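Local structure of putative carboxylesterase (Lactobacillus plantarum WCFS1, 3BJR) at residues V102-Q114 with V149-N163. The protein is a putative carboxylesterase of the alpha/beta-hydrolase type that probably hydrolyses carboxylic ester bonds. Residues are numbered along the deposited sequence; the frame is centred on the assembly and turned at random.
Sequences VLDLGRAVNLLRQ and VATELNVTPAMLKPN
Arg113 reaches across to the turn at 159-161 and grips two backbone carbonyls with the edge of its guanidinium. Arg113 NH1 and Arg113 NH2 both donate to Lys161 O, each at 3.0 Å, so the group meets this oxygen end-on. NH1 uses an in-plane lone pair there. Arg113 NH1 also bonds Met159 O at 2.9 Å, but from above that carbonyl plane. A bend at chi2 (-145°) turns the arginine chain toward these acceptors. NE bonds Pro123 O, which helps fix the rotation of the group. Asn163 OD1, 2.9 Å from Arg113 NH2, is bonded to Ile126 N; its amide stands perpendicular to the guanidinium.

Selenomethionine Met159 runs alongside Arg113 in the opposite direction. Its chain folds back at chi2 and chi3, laying CE 3.3 Å from Asn110 OD1 and close to Gln114 CG. Val155 CG1 lies 3.8 Å from Asn110 OD1, with CG2 near ND2; the two side chains come from opposite directions.

Gly106, lacking a side chain, lets Val149 CG1 pack 4.1 Å from Gly106 CA. Leu160 CD2 sits tightly, 3.2 Å from Gly106 O. Leu153 CD1 rests against Leu103 O. Leu103 CD2 meets Glu152 CB at 3.6 Å.

The segment axes cross at -83°. Segment 149-153 ends helix 133-153 in a Schellman motif at Asn154. The contact packs helix 100-114 against this end and the 157-163 connection to strand 165-168. Helix 133-153 follows strand 125-131 through a turn consistent with the nucleophile elbow of the alpha/beta-hydrolase fold.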
loop_
_atom_site.group_PDB
_atom_site.type_symbol
_atom_site.label_atom_id
_atom_site.label_comp_id
_atom_site.label_asym_id
_atom_site.label_seq_id
_atom_site.Cartn_x
_atom_site.Cartn_y
_atom_site.Cartn_z
ATOM N N VAL A 102 22.893 10.351 -7.126
ATOM C CA VAL A 102 22.935 9.016 -6.552
ATOM C C VAL A 102 24.321 8.802 -5.911
ATOM O O VAL A 102 24.443 8.212 -4.831
ATOM C CB VAL A 102 22.701 7.935 -7.640
ATOM C CG1 VAL A 102 22.827 6.579 -7.029
ATOM C CG2 VAL A 102 21.335 8.106 -8.339
ATOM N N LEU A 103 25.357 9.275 -6.604
ATOM C CA LEU A 103 26.713 9.241 -6.118
ATOM C C LEU A 103 26.819 10.126 -4.870
ATOM O O LEU A 103 27.375 9.693 -3.871
ATOM C CB LEU A 103 27.672 9.716 -7.195
ATOM C CG LEU A 103 27.790 8.847 -8.436
ATOM C CD1 LEU A 103 28.808 9.474 -9.367
ATOM C CD2 LEU A 103 28.171 7.402 -8.099
ATOM N N ASP A 104 26.251 11.333 -4.926
ATOM C CA ASP A 104 26.222 12.255 -3.770
ATOM C C ASP A 104 25.630 11.566 -2.524
ATOM O O ASP A 104 26.090 11.784 -1.414
ATOM C CB ASP A 104 25.381 13.516 -4.089
ATOM C CG ASP A 104 26.048 14.474 -5.060
ATOM O OD1 ASP A 104 27.293 14.466 -5.170
ATOM O OD2 ASP A 104 25.307 15.302 -5.664
ATOM N N LEU A 105 24.560 10.799 -2.711
ATOM C CA LEU A 105 23.918 10.059 -1.601
ATOM C C LEU A 105 24.921 9.031 -1.031
ATOM O O LEU A 105 25.024 8.860 0.188
ATOM C CB LEU A 105 22.641 9.383 -2.055
ATOM C CG LEU A 105 21.914 8.465 -1.062
ATOM C CD1 LEU A 105 21.750 9.180 0.295
ATOM C CD2 LEU A 105 20.582 7.934 -1.625
ATOM N N GLY A 106 25.676 8.368 -1.906
ATOM C CA GLY A 106 26.724 7.443 -1.478
ATOM C C GLY A 106 27.795 8.146 -0.632
ATOM O O GLY A 106 28.251 7.630 0.407
ATOM N N ARG A 107 28.199 9.326 -1.078
ATOM C CA ARG A 107 29.198 10.104 -0.360
ATOM C C ARG A 107 28.688 10.423 1.049
ATOM O O ARG A 107 29.442 10.391 2.021
ATOM C CB ARG A 107 29.512 11.381 -1.124
ATOM C CG ARG A 107 30.113 11.160 -2.511
ATOM C CD ARG A 107 30.420 12.477 -3.197
ATOM N NE ARG A 107 31.093 12.289 -4.488
ATOM C CZ ARG A 107 30.542 12.416 -5.698
ATOM N NH1 ARG A 107 29.278 12.795 -5.864
ATOM N NH2 ARG A 107 31.307 12.226 -6.774
ATOM N N ALA A 108 27.397 10.716 1.138
ATOM C CA ALA A 108 26.735 11.035 2.398
ATOM C C ALA A 108 26.666 9.834 3.341
ATOM O O ALA A 108 26.961 9.960 4.519
ATOM C CB ALA A 108 25.312 11.629 2.109
ATOM N N VAL A 109 26.277 8.665 2.822
ATOM C CA VAL A 109 26.199 7.421 3.613
ATOM C C VAL A 109 27.597 7.047 4.127
ATOM O O VAL A 109 27.781 6.734 5.287
ATOM C CB VAL A 109 25.548 6.239 2.797
ATOM C CG1 VAL A 109 25.609 4.898 3.597
ATOM C CG2 VAL A 109 24.128 6.609 2.390
ATOM N N ASN A 110 28.582 7.107 3.256
ATOM C CA ASN A 110 29.931 6.823 3.626
ATOM C C ASN A 110 30.453 7.754 4.758
ATOM O O ASN A 110 31.121 7.305 5.656
ATOM C CB ASN A 110 30.828 6.984 2.396
ATOM C CG ASN A 110 32.243 6.570 2.651
ATOM O OD1 ASN A 110 32.497 5.565 3.287
ATOM N ND2 ASN A 110 33.173 7.289 2.072
ATOM N N LEU A 111 30.152 9.039 4.690
ATOM C CA LEU A 111 30.570 10.010 5.698
ATOM C C LEU A 111 29.903 9.679 7.001
ATOM O O LEU A 111 30.530 9.748 8.036
ATOM C CB LEU A 111 30.159 11.407 5.285
ATOM C CG LEU A 111 30.622 12.609 6.124
ATOM C CD1 LEU A 111 32.081 12.847 5.897
ATOM C CD2 LEU A 111 29.817 13.832 5.756
ATOM N N LEU A 112 28.609 9.357 6.981
ATOM C CA LEU A 112 27.926 8.973 8.223
ATOM C C LEU A 112 28.605 7.781 8.897
ATOM O O LEU A 112 28.829 7.827 10.077
ATOM C CB LEU A 112 26.425 8.718 8.033
ATOM C CG LEU A 112 25.508 9.918 8.209
ATOM C CD1 LEU A 112 25.719 11.067 7.177
ATOM C CD2 LEU A 112 24.049 9.431 8.313
ATOM N N ARG A 113 28.915 6.721 8.146
ATOM C CA ARG A 113 29.610 5.548 8.716
ATOM C C ARG A 113 30.998 5.778 9.236
ATOM O O ARG A 113 31.427 5.124 10.202
ATOM C CB ARG A 113 29.783 4.455 7.708
ATOM C CG ARG A 113 28.625 3.724 7.576
ATOM C CD ARG A 113 28.831 2.270 7.317
ATOM N NE ARG A 113 27.464 1.726 7.454
ATOM C CZ ARG A 113 26.508 1.768 6.528
ATOM N NH1 ARG A 113 26.748 2.201 5.294
ATOM N NH2 ARG A 113 25.324 1.288 6.824
ATOM N N GLN A 114 31.722 6.628 8.519
ATOM C CA GLN A 114 33.018 7.045 8.920
ATOM C C GLN A 114 32.991 7.801 10.228
ATOM O O GLN A 114 33.958 7.742 10.968
ATOM C CB GLN A 114 33.615 7.996 7.861
ATOM C CG GLN A 114 33.964 7.277 6.546
ATOM C CD GLN A 114 34.684 8.161 5.563
ATOM O OE1 GLN A 114 34.463 9.373 5.519
ATOM N NE2 GLN A 114 35.576 7.553 4.773
ATOM N N VAL A 149 27.762 2.543 -7.626
ATOM C CA VAL A 149 28.179 3.615 -6.693
ATOM C C VAL A 149 29.552 3.315 -6.082
ATOM O O VAL A 149 30.447 4.169 -6.085
ATOM C CB VAL A 149 27.143 3.860 -5.548
ATOM C CG1 VAL A 149 27.651 4.949 -4.619
ATOM C CG2 VAL A 149 25.772 4.237 -6.129
ATOM N N ALA A 150 29.728 2.084 -5.592
ATOM C CA ALA A 150 31.002 1.641 -5.005
ATOM C C ALA A 150 32.175 1.821 -5.970
ATOM O O ALA A 150 33.241 2.348 -5.593
ATOM C CB ALA A 150 30.899 0.163 -4.549
ATOM N N THR A 151 31.971 1.408 -7.219
ATOM C CA THR A 151 33.042 1.484 -8.204
ATOM C C THR A 151 33.245 2.933 -8.673
ATOM O O THR A 151 34.379 3.341 -8.836
ATOM C CB THR A 151 32.841 0.469 -9.348
ATOM O OG1 THR A 151 31.583 0.676 -9.954
ATOM C CG2 THR A 151 32.819 -0.945 -8.811
ATOM N N GLU A 152 32.189 3.739 -8.829
ATOM C CA GLU A 152 32.382 5.171 -9.194
ATOM C C GLU A 152 33.060 5.970 -8.080
ATOM O O GLU A 152 33.903 6.816 -8.345
ATOM C CB GLU A 152 31.073 5.880 -9.569
ATOM C CG GLU A 152 30.538 5.562 -10.935
ATOM C CD GLU A 152 31.516 6.012 -11.992
ATOM O OE1 GLU A 152 31.747 7.241 -12.111
ATOM O OE2 GLU A 152 32.075 5.117 -12.661
ATOM N N LEU A 153 32.682 5.721 -6.839
ATOM C CA LEU A 153 33.309 6.425 -5.715
ATOM C C LEU A 153 34.589 5.766 -5.243
ATOM O O LEU A 153 35.333 6.353 -4.472
ATOM C CB LEU A 153 32.343 6.494 -4.537
ATOM C CG LEU A 153 31.069 7.269 -4.791
ATOM C CD1 LEU A 153 30.269 7.229 -3.550
ATOM C CD2 LEU A 153 31.372 8.711 -5.231
ATOM N N ASN A 154 34.838 4.543 -5.707
ATOM C CA ASN A 154 35.960 3.763 -5.273
ATOM C C ASN A 154 35.915 3.653 -3.753
ATOM O O ASN A 154 36.877 3.977 -3.062
ATOM C CB ASN A 154 37.272 4.361 -5.793
ATOM C CG ASN A 154 38.445 3.474 -5.526
ATOM O OD1 ASN A 154 38.307 2.250 -5.529
ATOM N ND2 ASN A 154 39.610 4.075 -5.286
ATOM N N VAL A 155 34.774 3.203 -3.254
ATOM C CA VAL A 155 34.520 3.016 -1.835
ATOM C C VAL A 155 34.044 1.577 -1.721
ATOM O O VAL A 155 33.345 1.087 -2.606
ATOM C CB VAL A 155 33.454 4.024 -1.304
ATOM C CG1 VAL A 155 32.855 3.606 0.081
ATOM C CG2 VAL A 155 34.048 5.432 -1.283
ATOM N N THR A 156 34.388 0.923 -0.621
ATOM C CA THR A 156 34.005 -0.462 -0.425
ATOM C C THR A 156 32.501 -0.518 -0.337
ATOM O O THR A 156 31.878 0.369 0.261
ATOM C CB THR A 156 34.592 -1.069 0.861
ATOM O OG1 THR A 156 34.030 -0.401 1.993
ATOM C CG2 THR A 156 36.105 -0.942 0.878
ATOM N N PRO A 157 31.895 -1.535 -0.957
ATOM C CA PRO A 157 30.451 -1.602 -0.875
ATOM C C PRO A 157 29.825 -1.521 0.528
ATOM O O PRO A 157 28.782 -0.913 0.692
ATOM C CB PRO A 157 30.145 -2.977 -1.487
ATOM C CG PRO A 157 31.195 -3.211 -2.431
ATOM C CD PRO A 157 32.426 -2.632 -1.789
ATOM N N ALA A 158 30.448 -2.155 1.510
ATOM C CA ALA A 158 29.934 -2.217 2.873
ATOM C C ALA A 158 29.726 -0.831 3.469
ATOM O O ALA A 158 28.783 -0.602 4.231
ATOM C CB ALA A 158 30.885 -3.043 3.731
HETATM N N MSE A 159 30.571 0.108 3.061
HETATM C CA MSE A 159 30.522 1.469 3.582
HETATM C C MSE A 159 29.357 2.274 3.023
HETATM O O MSE A 159 28.927 3.244 3.634
HETATM C CB MSE A 159 31.853 2.190 3.310
HETATM C CG MSE A 159 33.066 1.668 4.208
HETATM SE SE MSE A 159 32.780 2.070 6.062
HETATM C CE MSE A 159 33.088 3.955 6.134
ATOM N N LEU A 160 28.829 1.829 1.882
ATOM C CA LEU A 160 27.734 2.488 1.178
ATOM C C LEU A 160 26.371 1.829 1.427
ATOM O O LEU A 160 25.327 2.296 0.930
ATOM C CB LEU A 160 28.046 2.448 -0.339
ATOM C CG LEU A 160 29.302 3.199 -0.765
ATOM C CD1 LEU A 160 29.702 2.781 -2.177
ATOM C CD2 LEU A 160 29.177 4.719 -0.620
ATOM N N LYS A 161 26.347 0.782 2.225
ATOM C CA LYS A 161 25.095 0.043 2.398
ATOM C C LYS A 161 23.980 0.870 2.984
ATOM O O LYS A 161 24.175 1.491 4.026
ATOM C CB LYS A 161 25.312 -1.220 3.236
ATOM C CG LYS A 161 24.091 -2.151 3.337
ATOM C CD LYS A 161 24.481 -3.441 4.008
ATOM C CE LYS A 161 23.325 -4.393 4.147
ATOM N NZ LYS A 161 23.755 -5.650 4.834
ATOM N N PRO A 162 22.807 0.918 2.298
ATOM C CA PRO A 162 21.658 1.522 2.964
ATOM C C PRO A 162 21.005 0.428 3.784
ATOM O O PRO A 162 20.598 -0.584 3.259
ATOM C CB PRO A 162 20.764 1.956 1.825
ATOM C CG PRO A 162 21.069 0.963 0.667
ATOM C CD PRO A 162 22.491 0.478 0.920
ATOM N N ASN A 163 20.886 0.623 5.070
ATOM C CA ASN A 163 20.327 -0.425 5.886
ATOM C C ASN A 163 18.839 -0.682 5.592
ATOM O O ASN A 163 18.387 -1.826 5.593
ATOM C CB ASN A 163 20.693 -0.193 7.351
ATOM C CG ASN A 163 22.179 -0.224 7.568
ATOM O OD1 ASN A 163 22.763 0.769 7.987
ATOM N ND2 ASN A 163 22.810 -1.343 7.242
#